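Local coordinates for uncharacterized protein (Bacteroides ovatus, PDB 3P02), which is of unknown function but combines an N-terminal E-set-like domain with a C-terminal antiparallel beta domain of the BT_3044-like family, at residues N155-R160 / P247-S252; G218-V221 / L227-M230; I232-E235 / K240-S243; E254-A257 / K263-Y266. All blocks are in the same frame, centred on the assembly; numbering follows the deposited sequence.

Interaction 1: residues N155-R160 / P247-S252; sequences NEFSGR and PTYKVS. With EDO (1,2-ethanediol), chain C.
Phe157 reaches Tyr249 through one corner of its ring: Phe157 CE1 lies 4.0 Å from Tyr249 CE2. The two planes stand 80° apart with centroids 5.9 Å apart, an oblique aromatic contact. Beside it, in one of two modelled conformers, OE2 of Glu156 comes to 3.9 Å from CG1 of Val251, a doubtful touch at the more exposed border. No hydrogen bond crosses between the segments, so the contact is carried by van der Waals touches, chiefly ring atom to ring atom. Long side chains are needed here, since even the nearest CA atoms, of Phe157 and Val251, are 9.6 Å apart.

Each ring is held by its surroundings. Glu156 CB sits over the centre of one face of the Phe157 ring, while Val251 CG2 lies in plane at the edge of the Tyr249 ring. Phe216 joins both, stacked on Phe157 and edge-to-face with Tyr249, and the hydroxyl of Tyr249 is bonded to the carbonyl of Thr217.

Farther out, a type I turn from Asn155 to Ser158 presents Glu156 and Phe157. Asn155 OD1 accepts from Phe157 N at 2.8 Å, and Asn155 N donates to Ser158 OG at 2.9 Å, two bonds that brace the turn. Gly159 then takes backbone angles at which a CB would press on the carbonyl oxygen of Ser158, so glycine suits the place. At Arg160 a 1,2-ethanediol, probably from the crystallisation liquor, binds the carbonyl oxygen. The arrangement is an Asx turn within a type I turn, just before strand 159-162, packed by aromatic residues against the face of a large antiparallel sheet.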
loop_
_atom_site.group_PDB
_atom_site.type_symbol
_atom_site.label_atom_id
_atom_site.label_comp_id
_atom_site.label_asym_id
_atom_site.label_seq_id
_atom_site.Cartn_x
_atom_site.Cartn_y
_atom_site.Cartn_z
ATOM N N ASN A 155 -0.271 -9.261 -0.479
ATOM C CA ASN A 155 -0.209 -10.666 -0.849
ATOM C C ASN A 155 -0.322 -11.439 0.489
ATOM O O ASN A 155 -0.583 -10.821 1.525
ATOM C CB ASN A 155 1.044 -10.988 -1.683
ATOM C CG ASN A 155 2.341 -10.735 -0.962
ATOM O OD1 ASN A 155 2.416 -10.770 0.250
ATOM N ND2 ASN A 155 3.404 -10.513 -1.712
ATOM N N GLU A 156 -0.155 -12.761 0.488
ATOM C CA GLU A 156 -0.275 -13.550 1.719
ATOM C C GLU A 156 0.737 -13.138 2.786
ATOM O O GLU A 156 0.485 -13.326 3.977
ATOM C CB GLU A 156 -0.070 -15.042 1.394
ATOM C CG GLU A 156 -0.132 -15.950 2.608
ATOM C CD GLU A 156 0.030 -17.433 2.351
ATOM O OE1 GLU A 156 0.164 -17.839 1.175
ATOM O OE2 GLU A 156 0.046 -18.189 3.345
ATOM N N PHE A 157 1.866 -12.563 2.362
ATOM C CA PHE A 157 3.002 -12.286 3.257
ATOM C C PHE A 157 3.319 -10.845 3.499
ATOM O O PHE A 157 4.395 -10.555 4.045
ATOM C CB PHE A 157 4.247 -12.904 2.576
ATOM C CG PHE A 157 4.023 -14.316 2.057
ATOM C CD1 PHE A 157 3.896 -15.383 2.939
ATOM C CD2 PHE A 157 3.890 -14.560 0.686
ATOM C CE1 PHE A 157 3.642 -16.672 2.466
ATOM C CE2 PHE A 157 3.667 -15.856 0.209
ATOM C CZ PHE A 157 3.562 -16.905 1.104
ATOM N N SER A 158 2.437 -9.929 3.079
ATOM C CA SER A 158 2.759 -8.507 3.145
ATOM C C SER A 158 2.119 -7.774 4.312
ATOM O O SER A 158 1.255 -8.287 5.015
ATOM C CB SER A 158 2.334 -7.838 1.838
ATOM O OG SER A 158 0.917 -7.839 1.713
ATOM N N GLY A 159 2.527 -6.522 4.478
ATOM C CA GLY A 159 1.889 -5.651 5.442
ATOM C C GLY A 159 2.698 -5.317 6.660
ATOM O O GLY A 159 3.932 -5.325 6.629
ATOM N N ARG A 160 1.989 -5.003 7.724
ATOM C CA ARG A 160 2.582 -4.472 8.948
ATOM C C ARG A 160 3.011 -5.601 9.872
ATOM O O ARG A 160 2.189 -6.138 10.602
ATOM C CB ARG A 160 1.613 -3.499 9.642
ATOM C CG ARG A 160 1.263 -2.318 8.721
ATOM C CD ARG A 160 0.365 -1.290 9.402
ATOM N NE ARG A 160 -0.925 -1.853 9.756
ATOM C CZ ARG A 160 -1.335 -2.163 10.985
ATOM N NH1 ARG A 160 -0.521 -2.010 12.026
ATOM N NH2 ARG A 160 -2.555 -2.642 11.180
ATOM N N PRO A 247 16.783 -17.190 5.789
ATOM C CA PRO A 247 15.667 -17.201 6.748
ATOM C C PRO A 247 14.699 -18.359 6.499
ATOM O O PRO A 247 14.721 -19.018 5.444
ATOM C CB PRO A 247 14.981 -15.834 6.529
ATOM C CG PRO A 247 15.947 -15.008 5.741
ATOM C CD PRO A 247 16.737 -15.990 4.923
ATOM N N THR A 248 13.868 -18.642 7.515
ATOM C CA THR A 248 12.818 -19.666 7.442
ATOM C C THR A 248 11.488 -19.062 7.888
ATOM O O THR A 248 11.465 -18.014 8.550
ATOM C CB THR A 248 13.138 -20.887 8.306
ATOM O OG1 THR A 248 13.159 -20.470 9.681
ATOM C CG2 THR A 248 14.432 -21.578 7.903
ATOM N N TYR A 249 10.382 -19.705 7.540
ATOM C CA TYR A 249 9.101 -19.210 8.034
ATOM C C TYR A 249 8.151 -20.344 8.296
ATOM O O TYR A 249 8.305 -21.462 7.769
ATOM C CB TYR A 249 8.443 -18.176 7.105
ATOM C CG TYR A 249 7.870 -18.742 5.823
ATOM C CD1 TYR A 249 8.696 -19.099 4.763
ATOM C CD2 TYR A 249 6.496 -18.863 5.646
ATOM C CE1 TYR A 249 8.170 -19.547 3.554
ATOM C CE2 TYR A 249 5.955 -19.319 4.435
ATOM C CZ TYR A 249 6.800 -19.672 3.399
ATOM O OH TYR A 249 6.289 -20.177 2.226
ATOM N N LYS A 250 7.159 -20.032 9.127
ATOM C CA LYS A 250 6.053 -20.917 9.444
ATOM C C LYS A 250 4.781 -20.129 9.296
ATOM O O LYS A 250 4.745 -18.923 9.594
ATOM C CB LYS A 250 6.170 -21.486 10.859
ATOM C CG LYS A 250 7.320 -22.469 11.055
ATOM C CD LYS A 250 7.236 -23.160 12.428
ATOM C CE LYS A 250 6.255 -24.310 12.437
ATOM N NZ LYS A 250 6.107 -24.908 13.790
ATOM N N VAL A 251 3.760 -20.792 8.786
ATOM C CA VAL A 251 2.431 -20.207 8.582
ATOM C C VAL A 251 1.456 -21.099 9.287
ATOM O O VAL A 251 1.460 -22.306 9.030
ATOM C CB VAL A 251 2.017 -20.024 7.095
ATOM C CG1 VAL A 251 0.607 -19.447 6.991
ATOM C CG2 VAL A 251 2.976 -19.142 6.338
ATOM N N SER A 252 0.573 -20.530 10.113
ATOM C CA SER A 252 -0.479 -21.294 10.800
ATOM C C SER A 252 -1.697 -20.426 10.975
ATOM O O SER A 252 -1.600 -19.196 10.949
ATOM C CB SER A 252 -0.012 -21.784 12.172
ATOM O OG SER A 252 0.451 -20.689 12.946
HETATM C C1 EDO C . 2.353 -5.651 13.953
HETATM O O1 EDO C . 1.582 -6.396 13.016
HETATM C C2 EDO C . 1.465 -4.610 14.604
HETATM O O2 EDO C . 0.306 -5.233 15.176
#

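Interaction 2: residues G218-V221 / L227-M230; sequences GDKV and LYKM
Lys220 and Tyr228 face each other at the end of a beta hairpin formed by strands 211-220 and 228-234. They are a non-hydrogen-bonded antiparallel pair whose CB atoms diverge, yet the side chains meet farther out. The Lys220 chain runs extended and slants across the phenol: CG is 3.6 Å from CE1 of Tyr228, and CE is equally near the hydroxyl. A long aliphatic stem suits this place, since it can cross beside a large ring while its amine reaches past it to make a weak hydrogen bond to the carbonyl of Ser223. The same ring has the carbonyl oxygen of Gly218 at its edge, near the plane, 3.6 Å from Tyr228 CE1.

Away from the tyrosine, Lys229 has its CG anti to its own carbonyl carbon (chi1 -67°) and is extended beyond. This course carries CD to 4.1 Å from Asp219 CB and CE past the carbonyl oxygen of Lys220. The charged ends of Asp219 and Lys229 are not in contact, but their opposite charges probably attract weakly across the exposed surface. Val221 crosses Leu227 at a slant, its CG2 methyl resting 3.8 Å from Leu227 CB, a small apolar patch beside the connecting loop.

Main-chain bonds hold these side chains in register. Thr217 adds a side-chain hydroxyl that bonds to both Asp219 N and Lys229 O, just where the first strand turns a corner. Lys229 N donates to Asp219 O at 2.8 Å, nearly straight at 175°, whereas Val221 N approaches Leu227 O at 2.9 Å from above the carbonyl plane.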
loop_
_atom_site.group_PDB
_atom_site.type_symbol
_atom_site.label_atom_id
_atom_site.label_comp_id
_atom_site.label_asym_id
_atom_site.label_seq_id
_atom_site.Cartn_x
_atom_site.Cartn_y
_atom_site.Cartn_z
ATOM N N GLY A 218 7.854 -22.351 -1.531
ATOM C CA GLY A 218 6.956 -23.428 -1.118
ATOM C C GLY A 218 7.697 -24.688 -0.698
ATOM O O GLY A 218 7.081 -25.758 -0.578
ATOM N N ASP A 219 9.041 -24.576 -0.474
ATOM C CA ASP A 219 9.870 -25.724 -0.120
ATOM C C ASP A 219 10.094 -25.877 1.378
ATOM O O ASP A 219 10.585 -24.949 2.029
ATOM C CB ASP A 219 11.246 -25.642 -0.804
ATOM C CG ASP A 219 11.249 -25.719 -2.323
ATOM O OD1 ASP A 219 10.246 -26.196 -2.901
ATOM O OD2 ASP A 219 12.245 -25.276 -2.933
ATOM N N LYS A 220 9.797 -27.076 1.916
ATOM C CA LYS A 220 10.057 -27.374 3.325
ATOM C C LYS A 220 11.552 -27.470 3.633
ATOM O O LYS A 220 12.335 -28.021 2.838
ATOM C CB LYS A 220 9.415 -28.721 3.720
ATOM C CG LYS A 220 7.921 -28.627 3.975
ATOM C CD LYS A 220 7.380 -29.988 4.359
ATOM C CE LYS A 220 5.935 -29.923 4.785
ATOM N NZ LYS A 220 5.456 -31.255 5.248
ATOM N N VAL A 221 11.947 -27.009 4.821
ATOM C CA VAL A 221 13.322 -27.159 5.306
ATOM C C VAL A 221 13.618 -28.662 5.519
ATOM O O VAL A 221 14.656 -29.188 5.097
ATOM C CB VAL A 221 13.523 -26.376 6.628
ATOM C CG1 VAL A 221 14.885 -26.697 7.251
ATOM C CG2 VAL A 221 13.376 -24.869 6.405
ATOM N N LEU A 227 8.515 -26.063 8.627
ATOM C CA LEU A 227 9.317 -24.862 8.378
ATOM C C LEU A 227 9.509 -24.776 6.869
ATOM O O LEU A 227 9.717 -25.810 6.208
ATOM C CB LEU A 227 10.682 -24.913 9.087
ATOM C CG LEU A 227 10.777 -24.485 10.549
ATOM C CD1 LEU A 227 10.185 -25.544 11.478
ATOM C CD2 LEU A 227 12.250 -24.309 10.943
ATOM N N TYR A 228 9.449 -23.577 6.315
ATOM C CA TYR A 228 9.634 -23.373 4.887
ATOM C C TYR A 228 10.833 -22.486 4.613
ATOM O O TYR A 228 11.125 -21.579 5.387
ATOM C CB TYR A 228 8.378 -22.782 4.260
ATOM C CG TYR A 228 7.283 -23.811 4.112
ATOM C CD1 TYR A 228 7.213 -24.623 2.985
ATOM C CD2 TYR A 228 6.381 -24.046 5.145
ATOM C CE1 TYR A 228 6.246 -25.624 2.874
ATOM C CE2 TYR A 228 5.441 -25.072 5.066
ATOM C CZ TYR A 228 5.362 -25.843 3.918
ATOM O OH TYR A 228 4.423 -26.844 3.834
ATOM N N LYS A 229 11.530 -22.773 3.514
ATOM C CA LYS A 229 12.725 -22.028 3.101
ATOM C C LYS A 229 12.351 -20.648 2.541
ATOM O O LYS A 229 11.259 -20.435 1.989
ATOM C CB LYS A 229 13.474 -22.797 1.978
ATOM C CG LYS A 229 14.080 -24.114 2.419
ATOM C CD LYS A 229 14.724 -24.832 1.209
ATOM C CE LYS A 229 14.917 -26.280 1.526
ATOM N NZ LYS A 229 15.589 -26.966 0.397
HETATM N N MSE A 230 13.314 -19.735 2.647
HETATM C CA MSE A 230 13.237 -18.389 2.089
HETATM C C MSE A 230 14.524 -18.053 1.388
HETATM O O MSE A 230 15.559 -18.713 1.585
HETATM C CB MSE A 230 12.999 -17.368 3.205
HETATM C CG MSE A 230 11.695 -17.621 3.945
HETATM SE SE MSE A 230 11.325 -16.210 5.173
HETATM C CE MSE A 230 10.948 -14.861 3.795
#

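Interaction 3: residues I232-E235 / K240-S243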
loop_
_atom_site.group_PDB
_atom_site.type_symbol
_atom_site.label_atom_id
_atom_site.label_comp_id
_atom_site.label_asym_id
_atom_site.label_seq_id
_atom_site.Cartn_x
_atom_site.Cartn_y
_atom_site.Cartn_z
ATOM N N ILE A 232 16.842 -14.394 0.779
ATOM C CA ILE A 232 17.025 -13.018 1.226
ATOM C C ILE A 232 18.149 -12.399 0.392
ATOM O O ILE A 232 19.191 -13.045 0.183
ATOM C CB ILE A 232 17.293 -12.904 2.768
ATOM C CG1 ILE A 232 17.179 -11.422 3.218
ATOM C CG2 ILE A 232 18.668 -13.548 3.172
ATOM C CD1 ILE A 232 17.264 -11.219 4.795
ATOM N N TRP A 233 17.958 -11.165 -0.092
ATOM C CA TRP A 233 19.017 -10.537 -0.867
ATOM C C TRP A 233 18.819 -9.028 -0.962
ATOM O O TRP A 233 17.761 -8.511 -0.616
ATOM C CB TRP A 233 19.095 -11.163 -2.292
ATOM C CG TRP A 233 17.952 -10.807 -3.203
ATOM C CD1 TRP A 233 17.961 -9.864 -4.192
ATOM C CD2 TRP A 233 16.657 -11.435 -3.262
ATOM N NE1 TRP A 233 16.745 -9.838 -4.837
ATOM C CE2 TRP A 233 15.930 -10.803 -4.300
ATOM C CE3 TRP A 233 16.063 -12.519 -2.587
ATOM C CZ2 TRP A 233 14.643 -11.216 -4.676
ATOM C CZ3 TRP A 233 14.757 -12.872 -2.900
ATOM C CH2 TRP A 233 14.056 -12.220 -3.929
ATOM N N ALA A 234 19.839 -8.328 -1.472
ATOM C CA ALA A 234 19.747 -6.907 -1.751
ATOM C C ALA A 234 20.118 -6.682 -3.191
ATOM O O ALA A 234 20.823 -7.512 -3.772
ATOM C CB ALA A 234 20.677 -6.102 -0.839
ATOM N N GLU A 235 19.609 -5.605 -3.786
ATOM C CA GLU A 235 20.019 -5.228 -5.148
ATOM C C GLU A 235 21.104 -4.142 -5.120
ATOM O O GLU A 235 21.884 -4.048 -6.064
ATOM C CB GLU A 235 18.841 -4.700 -5.973
ATOM C CG GLU A 235 17.923 -5.795 -6.454
ATOM C CD GLU A 235 16.719 -5.310 -7.231
ATOM O OE1 GLU A 235 16.487 -4.081 -7.301
ATOM O OE2 GLU A 235 15.991 -6.177 -7.755
ATOM N N LYS A 240 26.556 -3.283 0.824
ATOM C CA LYS A 240 27.520 -4.302 1.239
ATOM C C LYS A 240 26.755 -5.363 2.039
ATOM O O LYS A 240 27.170 -5.771 3.124
ATOM C CB LYS A 240 28.712 -3.703 2.020
ATOM C CG LYS A 240 29.584 -2.810 1.142
ATOM C CD LYS A 240 30.496 -1.942 1.990
ATOM C CE LYS A 240 31.297 -0.950 1.185
ATOM N NZ LYS A 240 32.118 -0.082 2.083
ATOM N N PHE A 241 25.562 -5.723 1.518
ATOM C CA PHE A 241 24.706 -6.720 2.157
ATOM C C PHE A 241 25.406 -8.058 2.248
ATOM O O PHE A 241 25.895 -8.575 1.245
ATOM C CB PHE A 241 23.404 -6.867 1.357
ATOM C CG PHE A 241 22.409 -7.840 1.947
ATOM C CD1 PHE A 241 21.428 -7.404 2.834
ATOM C CD2 PHE A 241 22.412 -9.174 1.562
ATOM C CE1 PHE A 241 20.473 -8.303 3.340
ATOM C CE2 PHE A 241 21.478 -10.082 2.097
ATOM C CZ PHE A 241 20.520 -9.639 2.981
ATOM N N ASN A 242 25.436 -8.646 3.447
ATOM C CA ASN A 242 26.068 -9.951 3.623
ATOM C C ASN A 242 25.239 -10.761 4.629
ATOM O O ASN A 242 25.258 -10.480 5.825
ATOM C CB ASN A 242 27.526 -9.783 4.076
ATOM C CG ASN A 242 28.267 -11.087 4.166
ATOM O OD1 ASN A 242 27.918 -12.059 3.513
ATOM N ND2 ASN A 242 29.254 -11.161 5.043
ATOM N N SER A 243 24.541 -11.785 4.137
ATOM C CA SER A 243 23.674 -12.622 4.954
ATOM C C SER A 243 24.405 -13.855 5.464
ATOM O O SER A 243 25.164 -14.490 4.705
ATOM C CB SER A 243 22.427 -13.026 4.164
ATOM O OG SER A 243 21.673 -13.959 4.919
#
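With CG swung anti to the backbone N (chi1 -178°), Phe241 throws its ring across the gap to strand 228-234, while Ile232 sets CG1 likewise opposite its own N (chi1 -168°) and offers that branch to the ring. The two side chains meet at about a right angle, Ile232 CG1 touching the far ring atom CZ of Phe241 at 3.8 Å. At the other end of the phenyl group, the methyl of Ala234 packs 3.6 Å from Phe241 CB. A small residue suits this position, for there the backbones approach to 6.3 Å between CA of Ala234 and CA of Phe241.

Between these two ends the ring lies against main chain. Trp233 C and Ala234 N sit over one face, offset toward the rim, and Trp233 CA is 3.9 Å from Phe241 CE2. Trp233 itself points away and stacks on Phe213 of the preceding strand. The second branch of Ile232, CG2, rests 3.5 Å from the hydroxyl oxygen of Ser243, which also takes a weak hydrogen bond from Ser245 N.

Phe274 of strand 262-278 meets Phe241 and also touches Ile232, extending the apolar cluster to the next strand. This is the loop end of the beta hairpin of strands 228-234 and 242-255, where no backbone bond joins these segments and an aromatic side chain lies between them.

Interaction 4: residues E254-A257 / K263-Y266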
loop_
_atom_site.group_PDB
_atom_site.type_symbol
_atom_site.label_atom_id
_atom_site.label_comp_id
_atom_site.label_asym_id
_atom_site.label_seq_id
_atom_site.Cartn_x
_atom_site.Cartn_y
_atom_site.Cartn_z
ATOM N N GLU A 254 -5.793 -20.431 13.013
ATOM C CA GLU A 254 -6.770 -21.036 13.910
ATOM C C GLU A 254 -7.968 -20.113 13.983
ATOM O O GLU A 254 -7.833 -18.896 13.854
ATOM C CB GLU A 254 -6.197 -21.298 15.309
ATOM C CG GLU A 254 -5.962 -20.033 16.120
ATOM C CD GLU A 254 -5.126 -20.187 17.373
ATOM O OE1 GLU A 254 -4.980 -21.330 17.860
ATOM O OE2 GLU A 254 -4.616 -19.159 17.869
HETATM N N MSE A 255 -9.132 -20.677 14.210
HETATM C CA MSE A 255 -10.326 -19.863 14.383
HETATM C C MSE A 255 -10.373 -19.372 15.819
HETATM O O MSE A 255 -9.953 -20.102 16.726
HETATM C CB MSE A 255 -11.593 -20.676 14.038
HETATM C CG MSE A 255 -11.569 -21.232 12.615
HETATM SE SE MSE A 255 -11.319 -19.839 11.267
HETATM C CE MSE A 255 -12.954 -18.840 11.620
ATOM N N ASP A 256 -10.885 -18.167 16.044
ATOM C CA ASP A 256 -11.035 -17.643 17.399
ATOM C C ASP A 256 -11.984 -18.536 18.212
ATOM O O ASP A 256 -12.941 -19.097 17.672
ATOM C CB ASP A 256 -11.554 -16.213 17.363
ATOM C CG ASP A 256 -11.388 -15.464 18.663
ATOM O OD1 ASP A 256 -10.274 -14.996 18.931
ATOM O OD2 ASP A 256 -12.390 -15.307 19.385
ATOM N N ALA A 257 -11.668 -18.698 19.502
ATOM C CA ALA A 257 -12.406 -19.544 20.430
ATOM C C ALA A 257 -13.831 -19.050 20.659
ATOM O O ALA A 257 -14.730 -19.875 20.857
ATOM C CB ALA A 257 -11.659 -19.602 21.760
ATOM N N LYS A 263 -10.787 -15.553 11.954
ATOM C CA LYS A 263 -9.591 -16.360 11.759
ATOM C C LYS A 263 -8.351 -15.604 12.220
ATOM O O LYS A 263 -8.190 -14.434 11.883
ATOM C CB LYS A 263 -9.454 -16.722 10.267
ATOM C CG LYS A 263 -8.221 -17.603 9.957
ATOM C CD LYS A 263 -8.391 -18.369 8.642
ATOM C CE LYS A 263 -8.124 -17.525 7.435
ATOM N NZ LYS A 263 -8.187 -18.306 6.170
ATOM N N HIS A 264 -7.474 -16.274 12.971
ATOM C CA HIS A 264 -6.165 -15.726 13.315
ATOM C C HIS A 264 -5.168 -16.400 12.413
ATOM O O HIS A 264 -5.134 -17.636 12.375
ATOM C CB HIS A 264 -5.815 -15.971 14.781
ATOM C CG HIS A 264 -6.773 -15.335 15.729
ATOM N ND1 HIS A 264 -6.822 -13.970 15.894
ATOM C CD2 HIS A 264 -7.699 -15.907 16.519
ATOM C CE1 HIS A 264 -7.772 -13.756 16.786
ATOM N NE2 HIS A 264 -8.327 -14.892 17.186
ATOM N N THR A 265 -4.428 -15.614 11.619
ATOM C CA THR A 265 -3.395 -16.145 10.734
ATOM C C THR A 265 -2.047 -15.615 11.193
ATOM O O THR A 265 -1.859 -14.392 11.299
ATOM C CB THR A 265 -3.682 -15.819 9.271
ATOM O OG1 THR A 265 -4.854 -16.552 8.895
ATOM C CG2 THR A 265 -2.516 -16.209 8.351
ATOM N N TYR A 266 -1.097 -16.536 11.435
ATOM C CA TYR A 266 0.240 -16.167 11.919
ATOM C C TYR A 266 1.305 -16.518 10.923
ATOM O O TYR A 266 1.284 -17.612 10.349
ATOM C CB TYR A 266 0.545 -16.907 13.252
ATOM C CG TYR A 266 -0.583 -16.863 14.256
ATOM C CD1 TYR A 266 -0.840 -15.712 15.001
ATOM C CD2 TYR A 266 -1.393 -17.976 14.472
ATOM C CE1 TYR A 266 -1.884 -15.669 15.929
ATOM C CE2 TYR A 266 -2.424 -17.950 15.410
ATOM C CZ TYR A 266 -2.655 -16.801 16.147
ATOM O OH TYR A 266 -3.686 -16.787 17.053
#
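Glu254 and His264 form a hydrogen-bonded antiparallel pair, with Glu254 N donating to His264 O at 2.9 Å and His264 N to Glu254 O at 2.8 Å, and Met255 with Lys263 is the non-hydrogen-bonded pair beside it. On the face bearing Glu254 and His264, the imidazole NE2 donates to Asp256 OD1 at 2.6 Å and 175°. The carboxylate oxygen lies in the ring plane and uses its anti lone pair, although the two flat groups are turned 56° apart. Glu254, with CG in the cramped position between N and the carbonyl carbon (chi1 71°), sends OE2 to the hydroxyl of Tyr266, which donates at 2.7 Å. On the opposite face the doubly bent side chain of Met255, modelled as selenomethionine, packs on the lysine stem, with SE 3.8 Å from Lys263 CB.

Asp300 takes the other ring nitrogen, ND1, and Asp256 OD2 receives the backbone N of Lys259 and the hydroxyl of Thr258 in the connecting turn. Gripped at both nitrogens by aspartates, the imidazole is fixed in rotation and probably biased toward its protonated, cationic form.

All four contacts belong to one antiparallel sheet of the C-terminal domain. Interactions 2, 3 and 4 tie neighbouring strands at hairpin ends on the surface, whereas interaction 1, partly buried, brings a distant turn onto the face of the sheet. Strand 242-255 serves interactions 1, 3 and 4, and the centres of 3 and 4 lie about 34 Å apart; strand 228-234 is shared by 2 and 3. Chemistry follows place: aromatic packing without cross-bonds in 1 and 3, backbone pairing in 2 and 4, joined by lysine stems in 2 and by polar side-chain bonds in 4. Probable bonds from Tyr228 N to Tyr249 O (2.8 Å) and from Tyr266 N to Ser252 O (2.8 Å) join 2 and 4 to 1.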